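PDB 5MYP: aldehyde dehydrogenase, which probably oxidises aldehydes to the corresponding carboxylic acids with NAD+ as cofactor. Local coordinates for residues R65-D70 with W127-L132; L113-L118 with S454-V459; G332-G337 with A348-T353; E15-I20 with T187-E192. One frame throughout, in Å; residues are numbered along the deposited sequence.

Interaction 1: residues R65-D70 with W127-L132; sequences RRRHRD and WNYPLL
Trp127 meets Arg65 through the six-membered half of its indole: CE3 lies 3.9 Å from Arg65 NE, which sits at the rim of the ring near its plane, while CZ3 stands over one face of the guanidinium. The two planes are 66° apart, so this is an edge of indole set on a flat cation and not a parallel stack. In this conformer bends at chi2 and chi3 fold Arg65 back to the indole, and its NH1 is held by Arg315 O. The Trp127 carbonyl O, 3.6 Å from Arg65 CD, is buried here and finds no hydrogen-bond partner in the model. Asn128 offers its backbone: its O takes a weak, bent bond of 2.9 Å from Arg67 NH2. This loop follows strand 110-124 in the family's Rossmann-like cofactor-binding domain. The Asn128 side chain, held by Gln257, comes within about 5 Å of that of Cys259, the predicted nucleophile, a place consistent with the oxyanion-hole asparagine of aldehyde dehydrogenases. Tyr129 brings CD1 over one face of the Arg67 guanidinium, 3.6 Å from NH2, with the planes 37° apart; its hydroxyl bonds to Thr258, next to that cysteine. Arg67, as modelled here, also makes a salt bridge to Glu76 and a hydrogen bond to Asn254. Pro130 closes the edge of the same guanidinium, CD lying 3.8 Å from Arg67 NH2 and near its plane.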
loop_
_atom_site.group_PDB
_atom_site.type_symbol
_atom_site.label_atom_id
_atom_site.label_comp_id
_atom_site.label_asym_id
_atom_site.label_seq_id
_atom_site.Cartn_x
_atom_site.Cartn_y
_atom_site.Cartn_z
ATOM N N ARG A 65 -29.212 2.143 14.934
ATOM C CA ARG A 65 -28.271 2.437 16.031
ATOM C C ARG A 65 -28.892 3.069 17.284
ATOM O O ARG A 65 -28.234 3.122 18.326
ATOM C CB ARG A 65 -27.171 3.370 15.519
ATOM C CG ARG A 65 -26.357 2.816 14.355
ATOM C CD ARG A 65 -25.212 1.928 14.822
ATOM N NE ARG A 65 -25.673 0.789 15.607
ATOM C CZ ARG A 65 -25.667 0.751 16.935
ATOM N NH1 ARG A 65 -26.119 -0.313 17.562
ATOM N NH2 ARG A 65 -25.217 1.778 17.636
ATOM N N ARG A 66 -30.144 3.523 17.190
ATOM C CA ARG A 66 -30.755 4.420 18.205
ATOM C C ARG A 66 -29.906 5.680 18.456
ATOM O O ARG A 66 -29.868 6.220 19.571
ATOM C CB ARG A 66 -31.075 3.686 19.512
ATOM C CG ARG A 66 -32.185 4.353 20.325
ATOM C CD ARG A 66 -32.592 3.513 21.517
ATOM N NE ARG A 66 -31.488 3.359 22.465
ATOM C CZ ARG A 66 -31.306 2.331 23.295
ATOM N NH1 ARG A 66 -32.150 1.302 23.329
ATOM N NH2 ARG A 66 -30.249 2.332 24.103
ATOM N N ARG A 67 -29.231 6.135 17.402
ATOM C CA ARG A 67 -28.380 7.308 17.455
ATOM C C ARG A 67 -29.250 8.526 17.150
ATOM O O ARG A 67 -30.065 8.493 16.221
ATOM C CB ARG A 67 -27.244 7.146 16.442
ATOM C CG ARG A 67 -26.220 8.263 16.444
ATOM C CD ARG A 67 -24.787 7.741 16.376
ATOM N NE ARG A 67 -24.550 6.661 15.416
ATOM C CZ ARG A 67 -24.486 6.818 14.099
ATOM N NH1 ARG A 67 -24.688 8.008 13.558
ATOM N NH2 ARG A 67 -24.241 5.774 13.319
ATOM N N HIS A 68 -29.094 9.584 17.946
ATOM C CA HIS A 68 -29.883 10.816 17.783
ATOM C C HIS A 68 -29.520 11.513 16.469
ATOM O O HIS A 68 -28.362 11.469 16.042
ATOM C CB HIS A 68 -29.643 11.763 18.966
ATOM C CG HIS A 68 -30.645 12.872 19.079
ATOM N ND1 HIS A 68 -30.560 14.035 18.342
ATOM C CD2 HIS A 68 -31.737 13.007 19.867
ATOM C CE1 HIS A 68 -31.569 14.829 18.656
ATOM N NE2 HIS A 68 -32.296 14.231 19.581
ATOM N N ARG A 69 -30.519 12.133 15.838
ATOM C CA ARG A 69 -30.359 12.843 14.559
ATOM C C ARG A 69 -29.155 13.787 14.531
ATOM O O ARG A 69 -28.375 13.787 13.579
ATOM C CB ARG A 69 -31.629 13.636 14.238
ATOM C CG ARG A 69 -31.458 14.685 13.154
ATOM C CD ARG A 69 -32.740 15.457 12.935
ATOM N NE ARG A 69 -32.498 16.647 12.125
ATOM C CZ ARG A 69 -32.556 16.704 10.794
ATOM N NH1 ARG A 69 -32.865 15.632 10.066
ATOM N NH2 ARG A 69 -32.311 17.859 10.180
ATOM N N ASP A 70 -29.041 14.606 15.571
ATOM C CA ASP A 70 -27.942 15.569 15.704
ATOM C C ASP A 70 -26.570 14.895 15.795
ATOM O O ASP A 70 -25.595 15.414 15.252
ATOM C CB ASP A 70 -28.157 16.473 16.929
ATOM C CG ASP A 70 -29.385 17.375 16.796
ATOM O OD1 ASP A 70 -30.001 17.431 15.710
ATOM O OD2 ASP A 70 -29.737 18.025 17.799
ATOM N N TRP A 127 -21.146 -1.486 10.226
ATOM C CA TRP A 127 -22.476 -1.179 10.783
ATOM C C TRP A 127 -22.534 0.036 11.715
ATOM O O TRP A 127 -23.611 0.593 11.914
ATOM C CB TRP A 127 -23.056 -2.401 11.518
ATOM C CG TRP A 127 -22.168 -2.957 12.584
ATOM C CD1 TRP A 127 -21.290 -3.993 12.461
ATOM C CD2 TRP A 127 -22.054 -2.493 13.932
ATOM N NE1 TRP A 127 -20.643 -4.211 13.650
ATOM C CE2 TRP A 127 -21.091 -3.302 14.570
ATOM C CE3 TRP A 127 -22.682 -1.478 14.668
ATOM C CZ2 TRP A 127 -20.740 -3.130 15.912
ATOM C CZ3 TRP A 127 -22.323 -1.296 16.000
ATOM C CH2 TRP A 127 -21.362 -2.119 16.605
ATOM N N ASN A 128 -21.402 0.427 12.301
ATOM C CA ASN A 128 -21.403 1.411 13.401
ATOM C C ASN A 128 -21.651 2.855 12.935
ATOM O O ASN A 128 -22.345 3.616 13.615
ATOM C CB ASN A 128 -20.134 1.288 14.269
ATOM C CG ASN A 128 -18.863 1.683 13.538
ATOM O OD1 ASN A 128 -18.746 1.498 12.331
ATOM N ND2 ASN A 128 -17.900 2.219 14.276
ATOM N N TYR A 129 -21.085 3.220 11.784
ATOM C CA TYR A 129 -21.429 4.461 11.080
ATOM C C TYR A 129 -21.710 4.052 9.636
ATOM O O TYR A 129 -20.845 4.173 8.770
ATOM C CB TYR A 129 -20.310 5.493 11.193
ATOM C CG TYR A 129 -20.076 5.920 12.624
ATOM C CD1 TYR A 129 -20.797 6.973 13.193
ATOM C CD2 TYR A 129 -19.159 5.247 13.420
ATOM C CE1 TYR A 129 -20.592 7.348 14.512
ATOM C CE2 TYR A 129 -18.946 5.613 14.740
ATOM C CZ TYR A 129 -19.659 6.661 15.286
ATOM O OH TYR A 129 -19.440 7.018 16.601
ATOM N N PRO A 130 -22.924 3.524 9.389
ATOM C CA PRO A 130 -23.193 2.771 8.167
ATOM C C PRO A 130 -23.318 3.592 6.885
ATOM O O PRO A 130 -23.237 3.008 5.805
ATOM C CB PRO A 130 -24.506 2.049 8.486
ATOM C CG PRO A 130 -25.194 2.944 9.457
ATOM C CD PRO A 130 -24.116 3.604 10.259
ATOM N N LEU A 131 -23.520 4.908 6.992
ATOM C CA LEU A 131 -23.537 5.775 5.815
ATOM C C LEU A 131 -22.137 6.320 5.530
ATOM O O LEU A 131 -21.646 6.216 4.408
ATOM C CB LEU A 131 -24.535 6.923 5.996
ATOM C CG LEU A 131 -24.856 7.739 4.738
ATOM C CD1 LEU A 131 -25.510 6.866 3.675
ATOM C CD2 LEU A 131 -25.732 8.938 5.083
ATOM N N LEU A 132 -21.502 6.893 6.551
ATOM C CA LEU A 132 -20.148 7.449 6.425
ATOM C C LEU A 132 -19.148 6.434 5.879
ATOM O O LEU A 132 -18.428 6.718 4.924
ATOM C CB LEU A 132 -19.646 7.952 7.782
ATOM C CG LEU A 132 -18.263 8.613 7.819
ATOM C CD1 LEU A 132 -18.308 9.958 7.119
ATOM C CD2 LEU A 132 -17.772 8.753 9.254
#

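Interaction 2: residues L113-L118 with S454-V459; sequences LQYEPL and SHRRPV
Four backbone hydrogen bonds tie Gln114 to Arg457 and Glu116 to His455, two for each antiparallel hydrogen-bonded pair; the shortest, Arg457 N to Gln114 O at 2.7 Å, is almost perfectly straight. Between them, Arg456 CA and Tyr115 CA direct C-H groups at the carbonyls of Gln114 and His455. Among apolar contacts, Leu113 CD2 packs 4.0 Å from Pro458 CB, and Tyr115 lies alongside the Arg456 chain, its CE1 4.0 Å from Arg456 CB. Across the sheet from these, Val459 CG2 presses on the Gln114 amide, 3.6 Å from CD. Polar contacts share that face. Glu116, with CG between backbone N and carbonyl (chi1 61°), carries OE2 to the edge of the His455 ring, 3.0 Å from CD2, while OE1 makes a long salt bridge of 3.8 Å to Arg457 NH1 from well outside the guanidinium plane. A water joins Gln114 OE1 to Arg457 NH1. Stronger partners for both charges come from the second subunit: its Ser413 for Glu116, its Ser414 and Thr412 for Arg457. Strand 454-461 runs antiparallel to strand 110-124 of the seven-stranded sheet, and at Val459 it pairs in parallel with a strand of the second subunit, carrying the sheet across the dimer interface.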
loop_
_atom_site.group_PDB
_atom_site.type_symbol
_atom_site.label_atom_id
_atom_site.label_comp_id
_atom_site.label_asym_id
_atom_site.label_seq_id
_atom_site.Cartn_x
_atom_site.Cartn_y
_atom_site.Cartn_z
ATOM N N LEU A 113 5.309 12.321 -12.790
ATOM C CA LEU A 113 4.504 11.318 -12.089
ATOM C C LEU A 113 3.040 11.594 -12.419
ATOM O O LEU A 113 2.478 12.596 -11.974
ATOM C CB LEU A 113 4.746 11.379 -10.578
ATOM C CG LEU A 113 6.205 11.311 -10.116
ATOM C CD1 LEU A 113 6.277 11.351 -8.596
ATOM C CD2 LEU A 113 6.914 10.082 -10.660
ATOM N N GLN A 114 2.442 10.735 -13.242
ATOM C CA GLN A 114 1.037 10.865 -13.642
ATOM C C GLN A 114 0.180 10.001 -12.727
ATOM O O GLN A 114 0.674 9.033 -12.149
ATOM C CB GLN A 114 0.841 10.436 -15.101
ATOM C CG GLN A 114 1.613 11.274 -16.122
ATOM C CD GLN A 114 1.400 10.824 -17.561
ATOM O OE1 GLN A 114 0.672 9.864 -17.833
ATOM N NE2 GLN A 114 2.045 11.521 -18.498
ATOM N N TYR A 115 -1.094 10.353 -12.586
ATOM C CA TYR A 115 -2.051 9.557 -11.816
ATOM C C TYR A 115 -3.081 8.978 -12.760
ATOM O O TYR A 115 -3.627 9.702 -13.586
ATOM C CB TYR A 115 -2.727 10.412 -10.746
ATOM C CG TYR A 115 -1.758 10.862 -9.692
ATOM C CD1 TYR A 115 -1.506 10.073 -8.573
ATOM C CD2 TYR A 115 -1.053 12.060 -9.830
ATOM C CE1 TYR A 115 -0.601 10.474 -7.601
ATOM C CE2 TYR A 115 -0.145 12.471 -8.864
ATOM C CZ TYR A 115 0.073 11.677 -7.753
ATOM O OH TYR A 115 0.966 12.090 -6.796
ATOM N N GLU A 116 -3.336 7.673 -12.648
ATOM C CA GLU A 116 -4.344 7.005 -13.473
ATOM C C GLU A 116 -5.303 6.180 -12.609
ATOM O O GLU A 116 -4.923 5.725 -11.522
ATOM C CB GLU A 116 -3.685 6.117 -14.542
ATOM C CG GLU A 116 -2.819 4.986 -14.002
ATOM C CD GLU A 116 -2.337 4.012 -15.068
ATOM O OE1 GLU A 116 -2.641 4.195 -16.265
ATOM O OE2 GLU A 116 -1.648 3.036 -14.702
ATOM N N PRO A 117 -6.547 5.979 -13.086
ATOM C CA PRO A 117 -7.469 5.094 -12.362
ATOM C C PRO A 117 -6.981 3.644 -12.299
ATOM O O PRO A 117 -6.181 3.230 -13.135
ATOM C CB PRO A 117 -8.763 5.176 -13.181
ATOM C CG PRO A 117 -8.656 6.428 -13.971
ATOM C CD PRO A 117 -7.198 6.625 -14.239
ATOM N N LEU A 118 -7.476 2.901 -11.315
ATOM C CA LEU A 118 -7.131 1.489 -11.132
ATOM C C LEU A 118 -8.071 0.546 -11.892
ATOM O O LEU A 118 -7.619 -0.400 -12.532
ATOM C CB LEU A 118 -7.145 1.132 -9.644
ATOM C CG LEU A 118 -6.063 1.801 -8.799
ATOM C CD1 LEU A 118 -6.348 1.598 -7.317
ATOM C CD2 LEU A 118 -4.674 1.291 -9.165
ATOM N N SER A 454 -5.792 5.513 -6.969
ATOM C CA SER A 454 -5.100 5.783 -8.225
ATOM C C SER A 454 -3.780 5.027 -8.266
ATOM O O SER A 454 -3.260 4.603 -7.230
ATOM C CB SER A 454 -4.784 7.284 -8.364
ATOM O OG SER A 454 -5.952 8.070 -8.416
ATOM N N HIS A 455 -3.247 4.869 -9.469
ATOM C CA HIS A 455 -1.896 4.392 -9.658
ATOM C C HIS A 455 -1.017 5.585 -10.022
ATOM O O HIS A 455 -1.279 6.267 -11.011
ATOM C CB HIS A 455 -1.833 3.332 -10.755
ATOM C CG HIS A 455 -0.438 2.938 -11.111
ATOM N ND1 HIS A 455 0.532 2.768 -10.153
ATOM C CD2 HIS A 455 0.155 2.680 -12.299
ATOM C CE1 HIS A 455 1.662 2.419 -10.734
ATOM N NE2 HIS A 455 1.463 2.361 -12.037
ATOM N N ARG A 456 0.011 5.836 -9.215
ATOM C CA ARG A 456 1.015 6.856 -9.525
ATOM C C ARG A 456 2.003 6.249 -10.522
ATOM O O ARG A 456 2.741 5.326 -10.182
ATOM C CB ARG A 456 1.729 7.315 -8.249
ATOM C CG ARG A 456 2.734 8.435 -8.469
ATOM C CD ARG A 456 3.341 8.911 -7.167
ATOM N NE ARG A 456 3.942 7.822 -6.404
ATOM C CZ ARG A 456 4.407 7.931 -5.162
ATOM N NH1 ARG A 456 4.378 9.097 -4.514
ATOM N NH2 ARG A 456 4.923 6.866 -4.558
ATOM N N ARG A 457 2.005 6.776 -11.743
ATOM C CA ARG A 457 2.711 6.187 -12.875
ATOM C C ARG A 457 3.851 7.083 -13.363
ATOM O O ARG A 457 3.588 8.128 -13.961
ATOM C CB ARG A 457 1.717 5.948 -14.009
ATOM C CG ARG A 457 2.254 5.138 -15.179
ATOM C CD ARG A 457 1.238 5.177 -16.298
ATOM N NE ARG A 457 1.441 4.188 -17.360
ATOM C CZ ARG A 457 0.827 4.229 -18.544
ATOM N NH1 ARG A 457 -0.023 5.218 -18.842
ATOM N NH2 ARG A 457 1.067 3.285 -19.452
ATOM N N PRO A 458 5.115 6.684 -13.116
ATOM C CA PRO A 458 6.241 7.496 -13.584
ATOM C C PRO A 458 6.411 7.457 -15.101
ATOM O O PRO A 458 6.253 6.398 -15.712
ATOM C CB PRO A 458 7.451 6.850 -12.897
ATOM C CG PRO A 458 7.034 5.444 -12.667
ATOM C CD PRO A 458 5.581 5.537 -12.317
ATOM N N VAL A 459 6.714 8.614 -15.685
ATOM C CA VAL A 459 6.966 8.741 -17.117
ATOM C C VAL A 459 8.312 9.443 -17.303
ATOM O O VAL A 459 8.538 10.507 -16.723
ATOM C CB VAL A 459 5.847 9.539 -17.821
ATOM C CG1 VAL A 459 6.147 9.683 -19.315
ATOM C CG2 VAL A 459 4.488 8.882 -17.575
HETATM O O HOH W 1 -0.725 7.743 -16.965
#

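Interaction 3: residues G332-G337 with A348-T353; sequences GKVAVG and APTILT
A classic beta bulge interrupts this antiparallel ladder at the edge of the eight-stranded sheet: Ala335 and Val336 both face Ile351. The Ile351 carbonyl O accepts from each, at 2.9 Å from Ala335 N and, more weakly, at 3.3 Å from Val336 N, so one acceptor serves two successive amides. In return Ile351 N bonds to Val336 O. On the other side of the bulge Lys333 and Thr353 form a hydrogen-bonded pair, with 2.8 Å from Lys333 N to Thr353 O. The extra residue shifts the register by one, and with helical backbone angles at Ala335 (phi -79°, psi -40°) the strand turns so that Ala335 CB points at the partner strand and touches Thr353 CG2 at 3.8 Å. Val336 and Ile351 lie side by side pointing the same way, Ile351 CD1 meeting Val336 CG2 at 3.6 Å. On the opposite face Val334 spreads its two methyls: CG2 crosses over Leu352 CD2 at 3.9 Å, while CG1 is turned to Thr350 CG2. Thr350 OG1 gives its hydrogen to Ala348 O, 2.9 Å away, and also accepts from Gly338 N, which links Thr350 of strand 346-353 to the chain just after Gly337, a residue with positive phi. Strand 333-336 is held by strand 346-353, whose other edge bonds in parallel to strand 370-376. Helix 272-287 packs on Ile351 and Thr353, and Pro349 reaches Met248 and Ile252 of helix 240-252.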
loop_
_atom_site.group_PDB
_atom_site.type_symbol
_atom_site.label_atom_id
_atom_site.label_comp_id
_atom_site.label_asym_id
_atom_site.label_seq_id
_atom_site.Cartn_x
_atom_site.Cartn_y
_atom_site.Cartn_z
ATOM N N GLY A 332 -12.785 -5.271 36.933
ATOM C CA GLY A 332 -12.374 -4.243 37.889
ATOM C C GLY A 332 -13.505 -3.778 38.789
ATOM O O GLY A 332 -14.605 -4.338 38.764
ATOM N N LYS A 333 -13.222 -2.755 39.588
ATOM C CA LYS A 333 -14.215 -2.126 40.455
ATOM C C LYS A 333 -15.034 -1.130 39.636
ATOM O O LYS A 333 -14.462 -0.242 39.003
ATOM C CB LYS A 333 -13.516 -1.392 41.605
ATOM C CG LYS A 333 -14.447 -0.803 42.659
ATOM C CD LYS A 333 -13.659 -0.084 43.745
ATOM C CE LYS A 333 -14.502 0.185 44.985
ATOM N NZ LYS A 333 -15.658 1.084 44.717
ATOM N N VAL A 334 -16.359 -1.268 39.655
ATOM C CA VAL A 334 -17.241 -0.276 39.031
ATOM C C VAL A 334 -17.196 0.989 39.889
ATOM O O VAL A 334 -17.875 1.077 40.912
ATOM C CB VAL A 334 -18.695 -0.789 38.877
ATOM C CG1 VAL A 334 -19.613 0.316 38.357
ATOM C CG2 VAL A 334 -18.739 -1.993 37.945
ATOM N N ALA A 335 -16.358 1.942 39.481
ATOM C CA ALA A 335 -16.209 3.218 40.184
ATOM C C ALA A 335 -17.342 4.182 39.839
ATOM O O ALA A 335 -17.825 4.906 40.711
ATOM C CB ALA A 335 -14.865 3.853 39.857
ATOM N N VAL A 336 -17.733 4.208 38.564
ATOM C CA VAL A 336 -18.837 5.044 38.083
ATOM C C VAL A 336 -19.716 4.218 37.146
ATOM O O VAL A 336 -19.207 3.513 36.276
ATOM C CB VAL A 336 -18.323 6.292 37.324
ATOM C CG1 VAL A 336 -19.482 7.148 36.810
ATOM C CG2 VAL A 336 -17.411 7.126 38.215
ATOM N N GLY A 337 -21.027 4.291 37.350
ATOM C CA GLY A 337 -21.998 3.744 36.407
ATOM C C GLY A 337 -22.345 2.277 36.604
ATOM O O GLY A 337 -22.678 1.858 37.709
ATOM N N ALA A 348 -24.971 2.078 30.168
ATOM C CA ALA A 348 -24.467 3.428 30.419
ATOM C C ALA A 348 -22.935 3.416 30.500
ATOM O O ALA A 348 -22.349 2.383 30.836
ATOM C CB ALA A 348 -25.054 3.993 31.704
ATOM N N PRO A 349 -22.282 4.557 30.193
ATOM C CA PRO A 349 -20.828 4.620 30.326
ATOM C C PRO A 349 -20.383 4.238 31.734
ATOM O O PRO A 349 -20.946 4.729 32.716
ATOM C CB PRO A 349 -20.494 6.084 30.011
ATOM C CG PRO A 349 -21.644 6.575 29.216
ATOM C CD PRO A 349 -22.842 5.832 29.720
ATOM N N THR A 350 -19.409 3.339 31.807
ATOM C CA THR A 350 -19.001 2.717 33.054
ATOM C C THR A 350 -17.488 2.809 33.193
ATOM O O THR A 350 -16.757 2.360 32.309
ATOM C CB THR A 350 -19.458 1.251 33.087
ATOM O OG1 THR A 350 -20.892 1.205 33.018
ATOM C CG2 THR A 350 -18.978 0.536 34.349
ATOM N N ILE A 351 -17.037 3.407 34.296
ATOM C CA ILE A 351 -15.615 3.588 34.583
ATOM C C ILE A 351 -15.166 2.490 35.542
ATOM O O ILE A 351 -15.725 2.353 36.639
ATOM C CB ILE A 351 -15.326 4.966 35.221
ATOM C CG1 ILE A 351 -15.909 6.100 34.357
ATOM C CG2 ILE A 351 -13.825 5.155 35.434
ATOM C CD1 ILE A 351 -15.796 7.471 34.980
ATOM N N LEU A 352 -14.167 1.711 35.124
ATOM C CA LEU A 352 -13.599 0.651 35.952
ATOM C C LEU A 352 -12.250 1.092 36.502
ATOM O O LEU A 352 -11.429 1.639 35.762
ATOM C CB LEU A 352 -13.407 -0.638 35.149
ATOM C CG LEU A 352 -14.611 -1.329 34.522
ATOM C CD1 LEU A 352 -14.148 -2.617 33.859
ATOM C CD2 LEU A 352 -15.699 -1.613 35.548
ATOM N N THR A 353 -12.027 0.843 37.793
ATOM C CA THR A 353 -10.728 1.054 38.434
ATOM C C THR A 353 -10.236 -0.273 39.015
ATOM O O THR A 353 -10.959 -1.275 38.984
ATOM C CB THR A 353 -10.824 2.104 39.555
ATOM O OG1 THR A 353 -11.791 1.684 40.522
ATOM C CG2 THR A 353 -11.225 3.460 38.991
#

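Interaction 4: residues E15-I20 with T187-E192; sequences ENIPVI and TAVLKE. Unlike the reference sequence in segment 15-20: Val19 (reference Thr).
Ile17 of helix 16-29 points toward helix 183-191, and its two branches divide the surface they meet. The delta branch ends methyl to methyl on Ala188, CD1 to CB at 3.6 Å. The other branch, CG2, lies against the backbone of the next residue, 3.6 Å from Val189 CA, and touches the Val189 side chain more lightly at CB, 3.9 Å off. With CG1 set opposite the carbonyl carbon (chi1 -72°) and chi2 nearly extended, CD1 is carried to Ala188 while CG2 turns to Val189. Two helices of different parts of the chain are joined here: the one near the N-terminus, and the one that follows strand 176-178 in the Rossmann-like domain and buries Leu190 on Leu122 and Ile124 of strand 110-124. Further along the second segment, Glu192 turns back at chi2 (-60°) and crosses the Pro18 ring at about a right angle, with OE2 3.5 Å from Pro18 CG. This is contact of a carboxylate oxygen with ring carbons. The polar link is made by a water that donates to both Pro18 O, at 2.8 Å, and Glu192 OE1, at 2.6 Å. Leu14 also lies on Ala188, and Phe194 on Val189.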
loop_
_atom_site.group_PDB
_atom_site.type_symbol
_atom_site.label_atom_id
_atom_site.label_comp_id
_atom_site.label_asym_id
_atom_site.label_seq_id
_atom_site.Cartn_x
_atom_site.Cartn_y
_atom_site.Cartn_z
ATOM N N GLU A 15 -25.883 -15.793 -8.213
ATOM C CA GLU A 15 -25.764 -15.760 -9.672
ATOM C C GLU A 15 -25.634 -14.332 -10.223
ATOM O O GLU A 15 -24.965 -14.125 -11.240
ATOM C CB GLU A 15 -26.969 -16.470 -10.311
ATOM C CG GLU A 15 -27.102 -16.273 -11.815
ATOM C CD GLU A 15 -28.285 -17.025 -12.398
ATOM O OE1 GLU A 15 -28.909 -16.517 -13.353
ATOM O OE2 GLU A 15 -28.596 -18.127 -11.899
ATOM N N ASN A 16 -26.274 -13.364 -9.561
ATOM C CA ASN A 16 -26.202 -11.945 -9.969
ATOM C C ASN A 16 -24.908 -11.224 -9.574
ATOM O O ASN A 16 -24.609 -10.168 -10.133
ATOM C CB ASN A 16 -27.407 -11.148 -9.430
ATOM C CG ASN A 16 -28.698 -11.432 -10.192
ATOM O OD1 ASN A 16 -28.675 -11.924 -11.323
ATOM N ND2 ASN A 16 -29.830 -11.108 -9.579
ATOM N N ILE A 17 -24.152 -11.773 -8.622
ATOM C CA ILE A 17 -22.915 -11.124 -8.156
ATOM C C ILE A 17 -21.872 -10.964 -9.283
ATOM O O ILE A 17 -21.374 -9.855 -9.479
ATOM C CB ILE A 17 -22.359 -11.796 -6.865
ATOM C CG1 ILE A 17 -23.271 -11.440 -5.684
ATOM C CG2 ILE A 17 -20.918 -11.359 -6.583
ATOM C CD1 ILE A 17 -23.077 -12.301 -4.451
ATOM N N PRO A 18 -21.555 -12.046 -10.034
ATOM C CA PRO A 18 -20.679 -11.899 -11.213
ATOM C C PRO A 18 -21.179 -10.894 -12.261
ATOM O O PRO A 18 -20.363 -10.201 -12.870
ATOM C CB PRO A 18 -20.655 -13.306 -11.823
ATOM C CG PRO A 18 -20.992 -14.221 -10.703
ATOM C CD PRO A 18 -21.828 -13.464 -9.722
ATOM N N VAL A 19 -22.498 -10.821 -12.450
ATOM C CA VAL A 19 -23.100 -9.911 -13.438
ATOM C C VAL A 19 -22.897 -8.455 -13.017
ATOM O O VAL A 19 -22.514 -7.621 -13.835
ATOM C CB VAL A 19 -24.612 -10.195 -13.646
ATOM C CG1 VAL A 19 -25.222 -9.213 -14.648
ATOM C CG2 VAL A 19 -24.829 -11.633 -14.108
ATOM N N ILE A 20 -23.155 -8.172 -11.740
ATOM C CA ILE A 20 -22.973 -6.841 -11.158
ATOM C C ILE A 20 -21.522 -6.367 -11.322
ATOM O O ILE A 20 -21.287 -5.256 -11.808
ATOM C CB ILE A 20 -23.410 -6.815 -9.668
ATOM C CG1 ILE A 20 -24.937 -6.921 -9.568
ATOM C CG2 ILE A 20 -22.944 -5.546 -8.954
ATOM C CD1 ILE A 20 -25.454 -7.317 -8.200
ATOM N N THR A 187 -18.452 -13.484 0.767
ATOM C CA THR A 187 -17.554 -14.514 0.243
ATOM C C THR A 187 -17.620 -14.576 -1.282
ATOM O O THR A 187 -16.582 -14.632 -1.941
ATOM C CB THR A 187 -17.874 -15.901 0.846
ATOM O OG1 THR A 187 -17.719 -15.837 2.267
ATOM C CG2 THR A 187 -16.955 -16.986 0.296
ATOM N N ALA A 188 -18.836 -14.528 -1.832
ATOM C CA ALA A 188 -19.046 -14.588 -3.283
ATOM C C ALA A 188 -18.479 -13.372 -4.031
ATOM O O ALA A 188 -17.828 -13.533 -5.066
ATOM C CB ALA A 188 -20.526 -14.749 -3.595
ATOM N N VAL A 189 -18.725 -12.165 -3.527
ATOM C CA VAL A 189 -18.202 -10.958 -4.197
ATOM C C VAL A 189 -16.668 -10.903 -4.113
ATOM O O VAL A 189 -16.021 -10.452 -5.048
ATOM C CB VAL A 189 -18.869 -9.647 -3.699
ATOM C CG1 VAL A 189 -18.406 -9.254 -2.308
ATOM C CG2 VAL A 189 -18.612 -8.505 -4.675
ATOM N N LEU A 190 -16.097 -11.409 -3.018
ATOM C CA LEU A 190 -14.635 -11.509 -2.864
ATOM C C LEU A 190 -13.917 -12.478 -3.830
ATOM O O LEU A 190 -12.694 -12.380 -3.993
ATOM C CB LEU A 190 -14.264 -11.821 -1.408
ATOM C CG LEU A 190 -14.389 -10.639 -0.434
ATOM C CD1 LEU A 190 -14.276 -11.104 1.008
ATOM C CD2 LEU A 190 -13.368 -9.544 -0.711
ATOM N N LYS A 191 -14.658 -13.399 -4.449
ATOM C CA LYS A 191 -14.118 -14.230 -5.527
ATOM C C LYS A 191 -13.940 -13.464 -6.839
ATOM O O LYS A 191 -13.126 -13.855 -7.676
ATOM C CB LYS A 191 -15.011 -15.449 -5.767
ATOM C CG LYS A 191 -15.060 -16.402 -4.587
ATOM C CD LYS A 191 -15.311 -17.835 -5.032
ATOM C CE LYS A 191 -16.580 -17.953 -5.861
ATOM N NZ LYS A 191 -16.349 -17.646 -7.298
ATOM N N GLU A 192 -14.708 -12.388 -7.024
ATOM C CA GLU A 192 -14.619 -11.561 -8.239
ATOM C C GLU A 192 -13.364 -10.686 -8.198
ATOM O O GLU A 192 -12.867 -10.345 -7.115
ATOM C CB GLU A 192 -15.862 -10.685 -8.394
ATOM C CG GLU A 192 -17.185 -11.447 -8.483
ATOM C CD GLU A 192 -17.245 -12.406 -9.654
ATOM O OE1 GLU A 192 -16.763 -12.056 -10.751
ATOM O OE2 GLU A 192 -17.774 -13.518 -9.471
HETATM O O HOH W 2 -17.662 -10.838 -12.925
#

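Overall arrangement
Interaction 1 is the buried one, its centre about 14 Å from the centre of the chain and beside the predicted active site; the centres of the other three, partly buried, lie about 25 to 27 Å from it. Interactions 2 and 3 are both antiparallel strand pairs, but in different sheets, the two contacts about 51 Å apart between centres: the regular ladder of 2 meets the second subunit, whereas the bulged pair of 3 touches no other chain. In 1 that subunit is met by later residues of segment 65-70, not those touching 127-132. Interaction 4 relies on small apolar contacts and a water, unlike the arginines of 1. Strand 110-124 carries one side of 2, leads into segment 127-132 and underlies helix 183-191.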